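Local coordinates for protein AgaA (Rhizobium radiobacter, PDB 6HLX) that binds the opine agropinic acid in the periplasm, probably as the substrate-binding component of an ABC importer, at residues I285-G290 and A435-A440; E250-P255 and Q259-A264; L4-S9 and L478-T483; L380-D385 and L389-Y394; A141-K146 and P151-V156. One frame throughout, in Å; residues are numbered along the deposited sequence.

Contact 1 of 5, residues I285-G290 and A435-A440; sequences IAIPKG and AFVDRA. With EDO (1,2-ethanediol), chain B; ACT (acetate ion), chain J.
Ile-285 and Ile-287 both turn CG1 to lie beside their own backbone N, but their second torsions differ. In Ile-285, chi2 of -60° folds CD1 round so that it settles on Ala-440, whereas in Ile-287, chi2 of 172° keeps the chain extended and sends CD1 straight at Val-437. CD1 of Ile-285 rests 3.8 Å from CB of Ala-440, the small methyl letting the longer isoleucine come close to the helix. Its CG1 lies more loosely, 4.3 Å from CG1 of Val-437. Ile-287 meets Val-437 tip to tip, CD1 to CG2, at 3.5 Å, tighter than usual for two methyl groups. Between the two isoleucines, both directed at the helix, the loop folds through an inverse gamma turn centred on Ala-286, closed by a weak bond of 2.9 Å from Ile-287 N to Ile-285 O. Val-437 and Ala-440, three positions apart on helix 426-443, offer one apolar face of that helix to the loop following strand 280-281. This is a lobe of a solute-binding protein of family 5, where helices pack round a mixed sheet; Tyr-448 of strand 446-451 also touches Ile-285, and Trp-388 touches Ile-287. No hydrogen bond joins the two segments; the interface is apolar and mostly buried, a place suited to branched aliphatic residues and alanine. Away from it two small molecules, probably from the crystallisation liquor, are bound: Lys-289 N gives an almost straight bond of 2.9 Å to O2 of an ethanediol, while Arg-439 NH2 binds an acetate O at 3.1 Å, with Arg-439 NE also salt-bridged to Asp-410.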
# COMPACT_ATOMS: atom_id res chain seq x y z
N ILE A 285 -6.81 -15.63 -8.00
CA ILE A 285 -5.79 -14.73 -7.45
C ILE A 285 -6.08 -13.34 -8.01
O ILE A 285 -6.48 -13.20 -9.17
CB ILE A 285 -4.34 -15.19 -7.79
CG1 ILE A 285 -4.10 -16.70 -7.47
CG2 ILE A 285 -3.29 -14.31 -7.07
CD1 ILE A 285 -4.30 -17.11 -5.97
N ALA A 286 -5.92 -12.31 -7.19
CA ALA A 286 -6.19 -10.94 -7.63
C ALA A 286 -5.04 -10.36 -8.47
O ALA A 286 -4.33 -9.45 -8.03
CB ALA A 286 -6.50 -10.03 -6.45
N ILE A 287 -4.90 -10.87 -9.70
CA ILE A 287 -3.88 -10.35 -10.62
C ILE A 287 -4.60 -9.47 -11.65
O ILE A 287 -5.47 -9.97 -12.36
CB ILE A 287 -3.02 -11.48 -11.24
CG1 ILE A 287 -2.22 -12.21 -10.13
CG2 ILE A 287 -2.05 -10.88 -12.30
CD1 ILE A 287 -1.51 -13.40 -10.55
N PRO A 288 -4.29 -8.17 -11.75
CA PRO A 288 -5.00 -7.35 -12.75
C PRO A 288 -4.63 -7.75 -14.16
O PRO A 288 -3.53 -8.27 -14.41
CB PRO A 288 -4.52 -5.92 -12.48
CG PRO A 288 -3.84 -5.97 -11.12
CD PRO A 288 -3.30 -7.37 -10.99
N LYS A 289 -5.53 -7.45 -15.11
CA LYS A 289 -5.28 -7.60 -16.54
C LYS A 289 -4.00 -6.83 -16.85
O LYS A 289 -3.81 -5.73 -16.32
CB LYS A 289 -6.44 -7.02 -17.36
CG LYS A 289 -6.52 -7.60 -18.77
CD LYS A 289 -7.65 -6.99 -19.59
CE LYS A 289 -7.75 -7.58 -20.98
NZ LYS A 289 -6.62 -7.15 -21.86
N GLY A 290 -3.10 -7.42 -17.64
CA GLY A 290 -1.85 -6.78 -18.02
C GLY A 290 -0.66 -7.21 -17.18
O GLY A 290 0.47 -6.91 -17.55
N ALA A 435 3.02 -20.74 -13.52
CA ALA A 435 3.21 -21.89 -12.64
C ALA A 435 3.01 -21.47 -11.17
O ALA A 435 2.42 -22.22 -10.38
CB ALA A 435 4.59 -22.50 -12.84
N PHE A 436 3.44 -20.25 -10.82
CA PHE A 436 3.27 -19.71 -9.45
C PHE A 436 1.76 -19.65 -9.13
O PHE A 436 1.35 -20.06 -8.05
CB PHE A 436 3.90 -18.30 -9.32
CG PHE A 436 3.28 -17.51 -8.19
CD1 PHE A 436 3.67 -17.72 -6.87
CD2 PHE A 436 2.23 -16.63 -8.43
CE1 PHE A 436 3.03 -17.05 -5.82
CE2 PHE A 436 1.57 -15.98 -7.38
CZ PHE A 436 1.99 -16.18 -6.08
N VAL A 437 0.95 -19.15 -10.09
CA VAL A 437 -0.49 -18.97 -9.88
C VAL A 437 -1.18 -20.31 -9.52
O VAL A 437 -1.99 -20.35 -8.59
CB VAL A 437 -1.15 -18.26 -11.08
CG1 VAL A 437 -2.65 -18.49 -11.08
CG2 VAL A 437 -0.84 -16.76 -11.06
N ASP A 438 -0.82 -21.40 -10.21
CA ASP A 438 -1.38 -22.74 -9.90
C ASP A 438 -1.11 -23.11 -8.43
O ASP A 438 -2.02 -23.56 -7.73
CB ASP A 438 -0.74 -23.79 -10.81
CG ASP A 438 -1.12 -23.66 -12.28
OD1 ASP A 438 -2.01 -22.83 -12.59
OD2 ASP A 438 -0.56 -24.41 -13.10
N ARG A 439 0.14 -22.90 -7.97
CA ARG A 439 0.50 -23.23 -6.58
C ARG A 439 -0.16 -22.26 -5.58
O ARG A 439 -0.56 -22.68 -4.50
CB ARG A 439 2.03 -23.25 -6.41
CG ARG A 439 2.44 -23.69 -5.01
CD ARG A 439 3.10 -25.03 -5.02
NE ARG A 439 3.45 -25.48 -3.67
CZ ARG A 439 3.06 -26.65 -3.16
NH1 ARG A 439 3.45 -27.01 -1.95
NH2 ARG A 439 2.27 -27.46 -3.86
N ALA A 440 -0.29 -20.97 -5.96
CA ALA A 440 -0.95 -19.96 -5.12
C ALA A 440 -2.43 -20.34 -4.90
O ALA A 440 -2.97 -20.10 -3.83
CB ALA A 440 -0.85 -18.60 -5.78
C1 EDO B . -8.32 -5.19 -12.16
O1 EDO B . -8.37 -3.85 -11.73
C2 EDO B . -8.02 -5.21 -13.68
O2 EDO B . -8.05 -6.54 -14.12
C ACT J . 2.19 -30.19 -1.53
O ACT J . 1.37 -30.12 -2.49
OXT ACT J . 1.96 -29.83 -0.35
CH3 ACT J . 3.61 -30.75 -1.84

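Contact 2 of 5, residues E250-P255 and Q259-A264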
# COMPACT_ATOMS: atom_id res chain seq x y z
N GLU A 250 -3.84 -22.84 14.21
CA GLU A 250 -3.87 -24.20 13.65
C GLU A 250 -4.85 -24.40 12.46
O GLU A 250 -4.36 -24.82 11.41
CB GLU A 250 -4.07 -25.26 14.74
CG GLU A 250 -3.83 -26.66 14.21
CD GLU A 250 -3.40 -27.72 15.21
OE1 GLU A 250 -3.40 -27.45 16.43
OE2 GLU A 250 -3.06 -28.84 14.76
N PRO A 251 -6.18 -24.10 12.51
CA PRO A 251 -7.02 -24.30 11.32
C PRO A 251 -6.50 -23.58 10.05
O PRO A 251 -6.58 -24.13 8.95
CB PRO A 251 -8.38 -23.73 11.76
CG PRO A 251 -8.40 -23.92 13.23
CD PRO A 251 -6.99 -23.64 13.66
N PHE A 252 -5.91 -22.40 10.23
CA PHE A 252 -5.40 -21.58 9.10
C PHE A 252 -4.05 -22.04 8.56
O PHE A 252 -3.53 -21.41 7.65
CB PHE A 252 -5.36 -20.10 9.50
CG PHE A 252 -6.72 -19.50 9.75
CD1 PHE A 252 -7.86 -20.07 9.19
CD2 PHE A 252 -6.85 -18.32 10.47
CE1 PHE A 252 -9.12 -19.52 9.44
CE2 PHE A 252 -8.10 -17.75 10.68
CZ PHE A 252 -9.23 -18.34 10.15
N SER A 253 -3.46 -23.10 9.13
CA SER A 253 -2.22 -23.66 8.60
C SER A 253 -2.58 -24.64 7.48
O SER A 253 -1.69 -25.17 6.82
CB SER A 253 -1.46 -24.41 9.69
OG SER A 253 -2.13 -25.60 10.07
N LYS A 254 -3.90 -24.91 7.31
CA LYS A 254 -4.40 -25.90 6.36
C LYS A 254 -4.95 -25.32 5.07
O LYS A 254 -5.95 -24.61 5.12
CB LYS A 254 -5.45 -26.82 7.03
CG LYS A 254 -4.89 -27.56 8.24
CD LYS A 254 -5.97 -28.23 9.06
CE LYS A 254 -5.43 -28.79 10.37
NZ LYS A 254 -4.42 -29.86 10.15
N PRO A 255 -4.37 -25.65 3.90
CA PRO A 255 -4.95 -25.16 2.63
C PRO A 255 -6.45 -25.46 2.46
O PRO A 255 -7.16 -24.63 1.90
CB PRO A 255 -4.10 -25.87 1.56
CG PRO A 255 -2.76 -26.05 2.24
CD PRO A 255 -3.16 -26.46 3.64
N GLN A 259 -9.22 -22.66 1.61
CA GLN A 259 -10.08 -22.88 0.43
C GLN A 259 -11.55 -22.95 0.84
O GLN A 259 -12.38 -22.38 0.13
CB GLN A 259 -9.69 -24.15 -0.35
CG GLN A 259 -8.35 -24.04 -1.09
CD GLN A 259 -8.35 -24.81 -2.40
OE1 GLN A 259 -9.33 -25.41 -2.81
NE2 GLN A 259 -7.25 -24.78 -3.11
N ALA A 260 -11.89 -23.63 1.98
CA ALA A 260 -13.29 -23.68 2.45
C ALA A 260 -13.86 -22.27 2.59
O ALA A 260 -14.96 -22.00 2.13
CB ALA A 260 -13.40 -24.43 3.78
N ILE A 261 -13.08 -21.35 3.18
CA ILE A 261 -13.47 -19.94 3.34
C ILE A 261 -13.68 -19.26 1.97
O ILE A 261 -14.67 -18.56 1.80
CB ILE A 261 -12.47 -19.21 4.25
CG1 ILE A 261 -12.64 -19.75 5.69
CG2 ILE A 261 -12.70 -17.70 4.19
CD1 ILE A 261 -11.55 -19.35 6.64
N ALA A 262 -12.79 -19.53 0.99
CA ALA A 262 -12.92 -19.00 -0.38
C ALA A 262 -14.23 -19.51 -1.04
O ALA A 262 -14.85 -18.77 -1.79
CB ALA A 262 -11.72 -19.41 -1.21
N TYR A 263 -14.65 -20.76 -0.74
CA TYR A 263 -15.89 -21.32 -1.31
C TYR A 263 -17.15 -20.86 -0.56
O TYR A 263 -18.25 -20.89 -1.12
CB TYR A 263 -15.84 -22.88 -1.31
CG TYR A 263 -15.04 -23.48 -2.44
CD1 TYR A 263 -15.52 -23.48 -3.75
CD2 TYR A 263 -13.80 -24.08 -2.20
CE1 TYR A 263 -14.80 -24.06 -4.79
CE2 TYR A 263 -13.07 -24.66 -3.24
CZ TYR A 263 -13.57 -24.64 -4.53
OH TYR A 263 -12.85 -25.18 -5.57
N ALA A 264 -17.01 -20.53 0.74
CA ALA A 264 -18.15 -20.19 1.60
C ALA A 264 -18.61 -18.75 1.53
O ALA A 264 -19.75 -18.46 1.90
CB ALA A 264 -17.84 -20.55 3.05
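Phe-252 and Ile-261 form the close-packed side of this contact: CE1 of the ring meets CD1 of the isoleucine at 3.7 Å, the two side chains crossing at about a right angle. Ile-261 reaches that far because its CG1 branch runs on extended, chi2 168°, bringing the terminal methyl up to the ring. Phe-245, Phe-249 and Phe-374 gather round the same phenyl group, and Ile-261 also touches Leu-243 and Phe-245 of strand 240-245, so large apolar residues suit this buried place. Between the two sides lies the start of helix 255-264. Lys-254 is its N-cap residue, and Pro-255 opens the first turn, where a ring in place of the N-H costs no helical bond. The carbonyl O of Pro-255 accepts the i to i+4 bond from Gln-259 N at 2.9 Å; CG of Gln-259 lies 3.3 Å from that oxygen, while its NE2 bonds to Tyr-301. The outer side is looser and polar. The Pro-255 ring is partly exposed, and the preceding 3-10 turn presents Glu-250 and Ser-253 to solvent. There Ser-253 OG donates in the carbonyl plane to Glu-250 O at 2.7 Å, and Ser-253 N gives the same oxygen a second bond.

Contact 3 of 5, residues L4-S9 and L478-T483; sequences LYFGLS and LSIENT
Leu-4 and Thr-483 meet through methyl groups, CD1 to CG2 at 3.7 Å, their side chains crossing at about a right angle. The other branch of Leu-4 turns to Ile-480, Leu-4 CD2 lying 4.3 Å from Ile-480 CD1. The same Ile-480 methyl, CD1, comes to the edge of the Phe-6 ring, near its plane, 4.1 Å from Phe-6 CD2. One isoleucine therefore serves both strand residues; its CG1 lies anti to the backbone N (chi1 -160°), which carries CD1 out between them. Leu-4 and Phe-6, two apart on strand 3-8, project from one face of the seven-stranded mixed sheet, and the 3-10 turn at 478-481 near the end of the chain packs over that face. Thr-483 offers its methyl to the strand while its hydroxyl is held on its own segment: OG1 donates to Ser-479 O at 3.0 Å from above the carbonyl plane, while Asn-482 N reaches that oxygen from the opposite face. Val-191 and Tyr-193 of the adjoining strand 190-195 also touch Ile-480. Glu-481 points elsewhere, into salt bridges with Lys-182 and Arg-34. On the strand's other flank Tyr-5 N bonds to Asp-212, a ligand of a bound zinc ion.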
# COMPACT_ATOMS: atom_id res chain seq x y z
N LEU A 4 -4.21 24.69 -0.02
CA LEU A 4 -5.20 23.65 -0.26
C LEU A 4 -5.43 22.89 1.04
O LEU A 4 -4.47 22.57 1.74
CB LEU A 4 -4.71 22.71 -1.38
CG LEU A 4 -5.72 21.66 -1.87
CD1 LEU A 4 -5.62 21.44 -3.35
CD2 LEU A 4 -5.55 20.35 -1.12
N TYR A 5 -6.70 22.61 1.37
CA TYR A 5 -7.06 21.82 2.55
C TYR A 5 -7.46 20.45 2.02
O TYR A 5 -8.35 20.34 1.16
CB TYR A 5 -8.22 22.46 3.32
CG TYR A 5 -7.94 23.84 3.92
CD1 TYR A 5 -6.63 24.30 4.09
CD2 TYR A 5 -8.98 24.65 4.35
CE1 TYR A 5 -6.37 25.57 4.62
CE2 TYR A 5 -8.73 25.90 4.92
CZ TYR A 5 -7.42 26.34 5.09
OH TYR A 5 -7.18 27.57 5.66
N PHE A 6 -6.78 19.42 2.53
CA PHE A 6 -6.94 18.03 2.06
C PHE A 6 -7.49 17.20 3.22
O PHE A 6 -6.83 17.04 4.25
CB PHE A 6 -5.56 17.52 1.64
CG PHE A 6 -5.49 16.25 0.82
CD1 PHE A 6 -5.93 15.03 1.35
CD2 PHE A 6 -4.94 16.26 -0.45
CE1 PHE A 6 -5.83 13.85 0.60
CE2 PHE A 6 -4.81 15.07 -1.19
CZ PHE A 6 -5.27 13.88 -0.67
N GLY A 7 -8.69 16.68 3.04
CA GLY A 7 -9.35 15.88 4.06
C GLY A 7 -8.90 14.44 3.98
O GLY A 7 -9.31 13.71 3.07
N LEU A 8 -8.06 14.01 4.93
CA LEU A 8 -7.58 12.62 5.00
C LEU A 8 -8.58 11.75 5.79
O LEU A 8 -9.23 12.22 6.73
CB LEU A 8 -6.22 12.53 5.73
CG LEU A 8 -4.98 13.10 5.08
CD1 LEU A 8 -3.82 13.03 6.09
CD2 LEU A 8 -4.63 12.36 3.77
N SER A 9 -8.60 10.43 5.48
CA SER A 9 -9.49 9.47 6.15
C SER A 9 -9.04 9.11 7.56
O SER A 9 -9.74 8.35 8.24
CB SER A 9 -9.67 8.21 5.30
OG SER A 9 -8.43 7.54 5.20
N LEU A 478 1.62 11.77 -4.21
CA LEU A 478 2.75 12.31 -5.00
C LEU A 478 2.29 13.44 -5.94
O LEU A 478 3.04 14.39 -6.18
CB LEU A 478 3.34 11.20 -5.88
CG LEU A 478 4.33 10.27 -5.20
CD1 LEU A 478 4.55 8.99 -6.05
CD2 LEU A 478 5.67 10.99 -4.99
N SER A 479 1.06 13.32 -6.49
CA SER A 479 0.56 14.28 -7.47
C SER A 479 0.26 15.68 -6.87
O SER A 479 -0.05 16.61 -7.62
CB SER A 479 -0.65 13.72 -8.21
OG SER A 479 -1.82 13.78 -7.40
N ILE A 480 0.37 15.84 -5.52
CA ILE A 480 0.13 17.16 -4.89
C ILE A 480 1.12 18.22 -5.43
O ILE A 480 0.82 19.40 -5.39
CB ILE A 480 0.14 17.07 -3.34
CG1 ILE A 480 -0.58 18.30 -2.66
CG2 ILE A 480 1.55 16.85 -2.77
CD1 ILE A 480 -2.15 18.26 -2.77
N GLU A 481 2.29 17.79 -5.92
CA GLU A 481 3.26 18.76 -6.45
C GLU A 481 2.79 19.42 -7.75
O GLU A 481 3.38 20.42 -8.17
CB GLU A 481 4.64 18.12 -6.65
CG GLU A 481 4.72 17.09 -7.77
CD GLU A 481 6.12 16.58 -8.04
OE1 GLU A 481 7.06 17.08 -7.39
OE2 GLU A 481 6.29 15.70 -8.91
N ASN A 482 1.79 18.83 -8.42
CA ASN A 482 1.23 19.35 -9.68
C ASN A 482 -0.12 20.02 -9.47
O ASN A 482 -0.71 20.52 -10.43
CB ASN A 482 0.99 18.18 -10.63
CG ASN A 482 2.23 17.39 -10.95
OD1 ASN A 482 3.33 17.94 -11.10
ND2 ASN A 482 2.07 16.08 -11.08
N THR A 483 -0.66 19.91 -8.26
CA THR A 483 -2.00 20.40 -7.96
C THR A 483 -2.04 21.92 -7.91
O THR A 483 -1.11 22.55 -7.40
CB THR A 483 -2.50 19.72 -6.68
OG1 THR A 483 -2.38 18.29 -6.87
CG2 THR A 483 -3.96 20.09 -6.35

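Contact 4 of 5, residues L380-D385 and L389-Y394; sequences LGEITD and LSNYYY
Tyr-392 and Leu-380 supply the direct hydrogen bond of this contact. Tyr-392 OH donates to Leu-380 O at 2.7 Å, meeting the oxygen from well above the carbonyl plane, 55° out of it, and not along a lone pair. The oxygen lies at the edge of the phenol ring, near the ring's plane. A long, rigid tyrosine suits the task, since it spans from the helix to the loop backbone and brings a hydroxyl to the carbonyl; Ser-379 is a further hydrogen-bonding partner of OH. Water mediates the second link: water 1 accepts from Glu-382 N at 2.9 Å and from Asn-391 ND2 at 3.0 Å, so that a single water joins a backbone N-H to a side-chain amide. With CG anti to its backbone N, chi1 179°, Asn-391 stretches its amide out to the loop. Van der Waals contact follows where Glu-382 CG comes within 3.5 Å of Asn-391 ND2, with carboxylate and amide planes 70° apart. The carboxylate turns away to a salt bridge between OE1 and Arg-26, and the Glu-382 side chain stands about 4 Å from bound agropinic acid, so this loop borders the ligand. Asp-385 caps the start of the helix, its OD2 accepting from Asp-387 N and salt-bridging Arg-429. The arrangement is a tight connection from strand 374-379 of the six-stranded mixed sheet into helix 388-393, with helices 411-422 and 426-443 packed on the helix and helix 127-131 touching the loop at Ile-383.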
# COMPACT_ATOMS: atom_id res chain seq x y z
N LEU A 380 -3.29 -3.76 -2.27
CA LEU A 380 -2.94 -3.79 -3.70
C LEU A 380 -1.48 -4.15 -3.82
O LEU A 380 -0.78 -4.23 -2.79
CB LEU A 380 -3.21 -2.41 -4.34
CG LEU A 380 -3.00 -1.15 -3.50
CD1 LEU A 380 -1.52 -0.93 -3.13
CD2 LEU A 380 -3.52 0.09 -4.24
N GLY A 381 -1.02 -4.43 -5.03
CA GLY A 381 0.39 -4.70 -5.23
C GLY A 381 1.15 -3.41 -4.96
O GLY A 381 0.72 -2.32 -5.38
N GLU A 382 2.22 -3.50 -4.18
CA GLU A 382 2.96 -2.28 -3.76
C GLU A 382 3.86 -1.70 -4.84
O GLU A 382 4.34 -0.58 -4.70
CB GLU A 382 3.74 -2.56 -2.48
CG GLU A 382 2.84 -2.94 -1.29
CD GLU A 382 2.01 -1.82 -0.68
OE1 GLU A 382 2.10 -0.64 -1.11
OE2 GLU A 382 1.24 -2.15 0.25
N ILE A 383 4.09 -2.46 -5.91
CA ILE A 383 4.86 -2.05 -7.08
C ILE A 383 4.09 -2.51 -8.32
O ILE A 383 3.23 -3.39 -8.22
CB ILE A 383 6.31 -2.63 -7.08
CG1 ILE A 383 6.31 -4.17 -7.06
CG2 ILE A 383 7.14 -2.01 -5.92
CD1 ILE A 383 7.66 -4.79 -7.46
N THR A 384 4.41 -1.93 -9.48
CA THR A 384 3.71 -2.31 -10.70
C THR A 384 4.49 -3.34 -11.54
O THR A 384 4.29 -3.42 -12.74
CB THR A 384 3.32 -1.08 -11.52
OG1 THR A 384 4.52 -0.41 -11.86
CG2 THR A 384 2.39 -0.15 -10.76
N ASP A 385 5.39 -4.09 -10.92
CA ASP A 385 6.07 -5.21 -11.58
C ASP A 385 5.39 -6.45 -11.00
O ASP A 385 4.91 -6.42 -9.85
CB ASP A 385 7.58 -5.24 -11.24
CG ASP A 385 8.27 -6.45 -11.86
OD1 ASP A 385 8.53 -6.42 -13.08
OD2 ASP A 385 8.47 -7.45 -11.14
N LEU A 389 3.96 -9.74 -6.07
CA LEU A 389 3.55 -11.01 -5.45
C LEU A 389 4.46 -11.45 -4.31
O LEU A 389 3.97 -12.11 -3.38
CB LEU A 389 3.45 -12.10 -6.53
CG LEU A 389 2.33 -11.88 -7.57
CD1 LEU A 389 2.56 -12.74 -8.85
CD2 LEU A 389 0.94 -12.16 -6.93
N SER A 390 5.79 -11.16 -4.39
CA SER A 390 6.70 -11.63 -3.32
C SER A 390 6.32 -11.04 -1.97
O SER A 390 6.40 -11.72 -0.96
CB SER A 390 8.14 -11.25 -3.63
OG SER A 390 8.71 -12.18 -4.53
N ASN A 391 5.89 -9.77 -1.98
CA ASN A 391 5.50 -9.08 -0.77
C ASN A 391 4.32 -9.80 -0.06
O ASN A 391 4.27 -9.83 1.17
CB ASN A 391 5.17 -7.63 -1.09
CG ASN A 391 4.73 -6.81 0.09
OD1 ASN A 391 5.35 -6.81 1.19
ND2 ASN A 391 3.64 -6.10 -0.10
N TYR A 392 3.43 -10.43 -0.86
CA TYR A 392 2.28 -11.19 -0.37
C TYR A 392 2.59 -12.66 -0.04
O TYR A 392 2.02 -13.20 0.91
CB TYR A 392 1.15 -11.15 -1.44
CG TYR A 392 0.41 -9.84 -1.41
CD1 TYR A 392 0.97 -8.68 -1.97
CD2 TYR A 392 -0.85 -9.74 -0.83
CE1 TYR A 392 0.32 -7.45 -1.87
CE2 TYR A 392 -1.51 -8.52 -0.75
CZ TYR A 392 -0.93 -7.38 -1.28
OH TYR A 392 -1.56 -6.17 -1.12
N TYR A 393 3.42 -13.32 -0.86
CA TYR A 393 3.61 -14.78 -0.81
C TYR A 393 4.93 -15.34 -0.33
O TYR A 393 4.97 -16.51 0.07
CB TYR A 393 3.36 -15.36 -2.23
CG TYR A 393 1.90 -15.33 -2.63
CD1 TYR A 393 1.33 -14.20 -3.20
CD2 TYR A 393 1.09 -16.45 -2.43
CE1 TYR A 393 -0.02 -14.16 -3.54
CE2 TYR A 393 -0.26 -16.43 -2.79
CZ TYR A 393 -0.81 -15.27 -3.33
OH TYR A 393 -2.14 -15.24 -3.68
N TYR A 394 6.03 -14.58 -0.45
CA TYR A 394 7.35 -15.12 -0.12
C TYR A 394 7.49 -15.42 1.38
O TYR A 394 6.84 -14.79 2.20
CB TYR A 394 8.43 -14.10 -0.52
CG TYR A 394 9.79 -14.73 -0.73
CD1 TYR A 394 10.08 -15.42 -1.90
CD2 TYR A 394 10.77 -14.68 0.26
CE1 TYR A 394 11.32 -16.02 -2.10
CE2 TYR A 394 12.01 -15.28 0.07
CZ TYR A 394 12.30 -15.92 -1.13
OH TYR A 394 13.52 -16.51 -1.34
O HOH W 1 3.15 -5.96 -3.03

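Contact 5 of 5, residues A141-K146 and P151-V156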
# COMPACT_ATOMS: atom_id res chain seq x y z
N ALA A 141 21.60 11.51 6.75
CA ALA A 141 22.36 10.65 7.68
C ALA A 141 22.56 11.36 9.04
O ALA A 141 22.40 10.72 10.09
CB ALA A 141 23.71 10.29 7.07
N ALA A 142 22.90 12.66 9.03
CA ALA A 142 23.14 13.44 10.26
C ALA A 142 21.84 13.60 11.04
O ALA A 142 21.86 13.65 12.28
CB ALA A 142 23.71 14.81 9.91
N TRP A 143 20.69 13.69 10.31
CA TRP A 143 19.38 13.82 10.96
C TRP A 143 19.05 12.51 11.67
O TRP A 143 18.58 12.55 12.80
CB TRP A 143 18.28 14.20 9.95
CG TRP A 143 16.94 14.43 10.58
CD1 TRP A 143 16.43 15.61 11.03
CD2 TRP A 143 15.94 13.43 10.83
NE1 TRP A 143 15.14 15.42 11.50
CE2 TRP A 143 14.83 14.09 11.40
CE3 TRP A 143 15.86 12.05 10.58
CZ2 TRP A 143 13.68 13.40 11.81
CZ3 TRP A 143 14.73 11.36 11.00
CH2 TRP A 143 13.65 12.03 11.60
N LEU A 144 19.29 11.34 11.00
CA LEU A 144 19.03 10.02 11.58
C LEU A 144 19.87 9.80 12.84
O LEU A 144 19.35 9.27 13.81
CB LEU A 144 19.34 8.89 10.58
CG LEU A 144 18.29 8.59 9.53
CD1 LEU A 144 18.83 7.59 8.50
CD2 LEU A 144 17.00 8.05 10.16
N ALA A 145 21.17 10.19 12.81
CA ALA A 145 22.08 10.03 13.94
C ALA A 145 21.59 10.80 15.17
O ALA A 145 21.60 10.26 16.28
CB ALA A 145 23.48 10.50 13.56
N LYS A 146 21.13 12.04 14.96
CA LYS A 146 20.64 12.89 16.05
C LYS A 146 19.26 12.44 16.57
O LYS A 146 19.00 12.58 17.77
CB LYS A 146 20.59 14.36 15.59
CG LYS A 146 20.32 15.35 16.71
CD LYS A 146 20.24 16.78 16.21
CE LYS A 146 19.76 17.71 17.29
NZ LYS A 146 18.56 18.47 16.86
N PRO A 151 11.17 9.32 18.37
CA PRO A 151 10.19 8.83 17.37
C PRO A 151 9.20 9.89 16.88
O PRO A 151 8.49 9.65 15.90
CB PRO A 151 9.50 7.66 18.08
CG PRO A 151 10.26 7.43 19.36
CD PRO A 151 10.90 8.74 19.70
N ASN A 152 9.16 11.05 17.55
CA ASN A 152 8.28 12.16 17.18
C ASN A 152 9.05 13.39 16.67
O ASN A 152 8.50 14.49 16.68
CB ASN A 152 7.36 12.53 18.37
CG ASN A 152 6.60 11.37 19.00
OD1 ASN A 152 6.48 11.28 20.22
ND2 ASN A 152 6.07 10.46 18.18
N ALA A 153 10.32 13.20 16.21
CA ALA A 153 11.15 14.31 15.70
C ALA A 153 10.53 14.88 14.41
O ALA A 153 9.96 14.11 13.64
CB ALA A 153 12.57 13.83 15.44
N ALA A 154 10.57 16.21 14.23
CA ALA A 154 9.98 16.87 13.06
C ALA A 154 10.67 16.37 11.77
O ALA A 154 11.90 16.39 11.69
CB ALA A 154 10.09 18.38 13.16
N PRO A 155 9.90 15.89 10.79
CA PRO A 155 10.53 15.34 9.57
C PRO A 155 11.36 16.33 8.76
O PRO A 155 11.03 17.53 8.64
CB PRO A 155 9.32 14.92 8.73
CG PRO A 155 8.24 14.65 9.71
CD PRO A 155 8.43 15.72 10.76
N VAL A 156 12.48 15.81 8.22
CA VAL A 156 13.35 16.55 7.30
C VAL A 156 13.49 15.67 6.05
O VAL A 156 13.92 14.53 6.16
CB VAL A 156 14.72 16.95 7.90
CG1 VAL A 156 15.63 17.54 6.81
CG2 VAL A 156 14.54 17.97 9.03
O HOH W 2 13.87 17.64 13.09
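Trp-143 and Val-156 mark the nearest backbone approach, with 7.6 Å between their CA atoms. The unit is a short helix, 141-146, against which the chain folds back as an extended segment of polyproline-II-like conformation at Ala-153 to Pro-155 before entering strand 161-167. Ala-145 N bonds to Ala-141 O at 3.0 Å within the helix, and Trp-143 points from it toward the returning loop. A first torsion of -176° sets the indole anti to the backbone N, extended toward that loop. Val-156 covers one face: its CB makes a CH-pi contact 4.1 Å from the centroid of the five-membered ring, and Val-156 CG2 lies 3.6 Å from Trp-143 CD1. Ala-153 CB touches Trp-143 CZ2 at 3.8 Å, a small methyl in contact with the broad ring system. Tryptophan suits this partly exposed place because it pairs a large apolar surface with one N-H on its rim. Leu-144, on another side of the helix, packs on helix 79-90. The direct bond from Trp-143 NE1 to Ala-154 O is weak, but a water at the ring edge bridges them, accepting from NE1 at 3.0 Å and donating to Ala-154 O at 2.7 Å.

Contacts 1 to 4 are buried, whereas contact 5 lies at the surface and relies on a single indole and a bridging water. Contacts 1 and 4 adjoin directly: Phe-436 and Ala-440 of contact 1 pack on Tyr-393 of contact 4, joining helices 426-443 and 388-393. Their chemistry differs, purely aliphatic in the first and largely polar in the second, which lies close to the ligand. Contacts 2 and 4 each join a helix to the loop leading into it, after neighbouring strands of one sheet. Contact 3, across the chain's centre from contacts 1 and 2, instead brings the two ends of the sequence together over another sheet.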